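Side-chain contact in metallo-beta-lactamase 1 (Acinetobacter baumannii, PDB 5MMD), which probably hydrolyses the amide bond of beta-lactam antibiotics with the help of zinc, giving substituted beta-amino acids: residues I196-P199 / K203-D206. Residues are numbered along the deposited sequence; the frame is centred on the assembly and turned at random.
Sequences IVVP and KIGD
I204 lies beside V198, and the two side chains point the same way off neighbouring backbones. Followed outward, I204 first meets the strand with CB, 3.8 Å from O of V197. CG2 then packs against both branches of V198, coming to 4.0 Å from its CG2. CG1 (chi1 67°) is tucked over the residue's own backbone and runs on extended, bringing CD1 to 4.3 Å from CG2 of I196. Isoleucine suits this place because its short CG2 reaches V198 while the longer CG1-CD1 arm reaches I196; I13 of strand 9-14 touches both V198 and I204. In the metallo-beta-lactamase alphabeta/betaalpha sandwich, 196-199 is one of the two edge strands of the five-stranded sheet, bonded on one flank to strand 154-158; the returning loop pairs with its other flank before helix 208-223. That pairing is a single antiparallel hydrogen-bonded bridge, V197 with G205, which, lacking a side chain, sets only backbone against V197: N of G205 gives a nearly straight bond to O of V197, and N of V197 binds O of G205 at 2.8 Å from 41° above the carbonyl plane. P199, with no N-H to offer, turns CG and CD to the K203 carbonyl, CG 3.4 Å from O of K203. V197 brings CG2 to 3.4 Å from O of D206 and also touches L209 and L210 of the helix; D206, ahead of the turn into that helix, caps N of E208 with OD1.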
ATOM      1  N   ILE A 196       6.703  -4.717  12.584  1.00 17.17           N
ATOM      2  CA  ILE A 196       5.426  -4.079  12.327  1.00 15.93           C
ATOM      3  C   ILE A 196       4.929  -4.440  10.924  1.00 15.10           C
ATOM      4  O   ILE A 196       5.669  -4.377   9.920  1.00 14.49           O
ATOM      5  CB  ILE A 196       5.517  -2.556  12.426  1.00 15.90           C
ATOM      6  CG1 ILE A 196       6.021  -2.132  13.805  1.00 18.43           C
ATOM      7  CG2 ILE A 196       4.187  -1.927  12.023  1.00 15.78           C
ATOM      8  CD1 ILE A 196       6.020  -0.628  14.012  1.00 18.74           C
ATOM      9  N   VAL A 197       3.673  -4.829  10.863  1.00 14.21           N
ATOM     10  CA  VAL A 197       3.002  -5.056   9.594  1.00 13.35           C
ATOM     11  C   VAL A 197       1.783  -4.137   9.489  1.00 12.54           C
ATOM     12  O   VAL A 197       0.972  -4.030  10.424  1.00 12.40           O
ATOM     13  CB  VAL A 197       2.604  -6.507   9.452  1.00 14.36           C
ATOM     14  CG1 VAL A 197       1.893  -6.704   8.135  1.00 12.59           C
ATOM     15  CG2 VAL A 197       3.834  -7.411   9.538  1.00 15.59           C
ATOM     16  N   VAL A 198       1.693  -3.448   8.362  1.00 10.99           N
ATOM     17  CA  VAL A 198       0.682  -2.445   8.094  1.00 11.43           C
ATOM     18  C   VAL A 198      -0.247  -2.968   6.991  1.00 10.81           C
ATOM     19  O   VAL A 198       0.185  -3.133   5.842  1.00 11.11           O
ATOM     20  CB  VAL A 198       1.323  -1.112   7.662  1.00 11.17           C
ATOM     21  CG1 VAL A 198       0.269  -0.040   7.331  1.00 10.13           C
ATOM     22  CG2 VAL A 198       2.290  -0.622   8.701  1.00 11.57           C
ATOM     23  N   PRO A 199      -1.522  -3.240   7.334  1.00 10.60           N
ATOM     24  CA  PRO A 199      -2.461  -3.718   6.331  1.00 10.69           C
ATOM     25  C   PRO A 199      -2.960  -2.547   5.496  1.00 10.30           C
ATOM     26  O   PRO A 199      -2.782  -1.419   5.941  1.00 10.95           O
ATOM     27  CB  PRO A 199      -3.576  -4.332   7.182  1.00 11.32           C
ATOM     28  CG  PRO A 199      -3.634  -3.420   8.374  1.00 12.01           C
ATOM     29  CD  PRO A 199      -2.169  -3.069   8.650  1.00 12.30           C
ATOM     30  N   LYS A 203      -6.091  -1.837  11.399  1.00 15.33           N
ATOM     31  CA  LYS A 203      -5.141  -1.505  12.447  1.00 16.15           C
ATOM     32  C   LYS A 203      -3.819  -2.177  12.188  1.00 15.38           C
ATOM     33  O   LYS A 203      -3.778  -3.318  11.724  1.00 14.50           O
ATOM     34  CB  LYS A 203      -5.666  -1.937  13.821  1.00 18.53           C
ATOM     35  CG  LYS A 203      -6.758  -1.073  14.391  1.00 20.58           C
ATOM     36  CD  LYS A 203      -7.217  -1.651  15.722  1.00 23.26           C
ATOM     37  CE  LYS A 203      -8.427  -0.921  16.312  1.00 25.42           C
ATOM     38  NZ  LYS A 203      -9.324  -1.816  17.145  1.00 27.80           N
ATOM     39  N   ILE A 204      -2.731  -1.481  12.479  1.00 15.60           N
ATOM     40  CA  ILE A 204      -1.422  -2.063  12.248  1.00 15.17           C
ATOM     41  C   ILE A 204      -1.248  -3.166  13.298  1.00 16.45           C
ATOM     42  O   ILE A 204      -1.934  -3.164  14.335  1.00 15.83           O
ATOM     43  CB  ILE A 204      -0.290  -1.019  12.319  1.00 15.52           C
ATOM     44  CG1 ILE A 204      -0.108  -0.444  13.716  1.00 16.35           C
ATOM     45  CG2 ILE A 204      -0.584   0.131  11.329  1.00 15.68           C
ATOM     46  CD1 ILE A 204       1.115   0.427  13.851  1.00 17.00           C
ATOM     47  N   GLY A 205      -0.359  -4.115  13.014  1.00 15.05           N
ATOM     48  CA  GLY A 205      -0.009  -5.117  14.003  1.00 16.50           C
ATOM     49  C   GLY A 205       1.418  -5.590  13.807  1.00 17.71           C
ATOM     50  O   GLY A 205       2.252  -4.855  13.301  1.00 15.80           O
ATOM     51  N   ASP A 206       1.679  -6.824  14.222  1.00 19.89           N
ATOM     52  CA  ASP A 206       2.992  -7.421  14.061  1.00 20.10           C
ATOM     53  C   ASP A 206       2.953  -8.568  13.051  1.00 19.56           C
ATOM     54  O   ASP A 206       2.077  -8.630  12.211  1.00 18.19           O
ATOM     55  CB  ASP A 206       3.519  -7.884  15.422  1.00 21.72           C
ATOM     56  CG  ASP A 206       2.679  -8.995  16.044  1.00 23.02           C
ATOM     57  OD1 ASP A 206       1.809  -9.626  15.379  1.00 22.07           O
ATOM     58  OD2 ASP A 206       2.909  -9.216  17.236  1.00 25.21           O
TER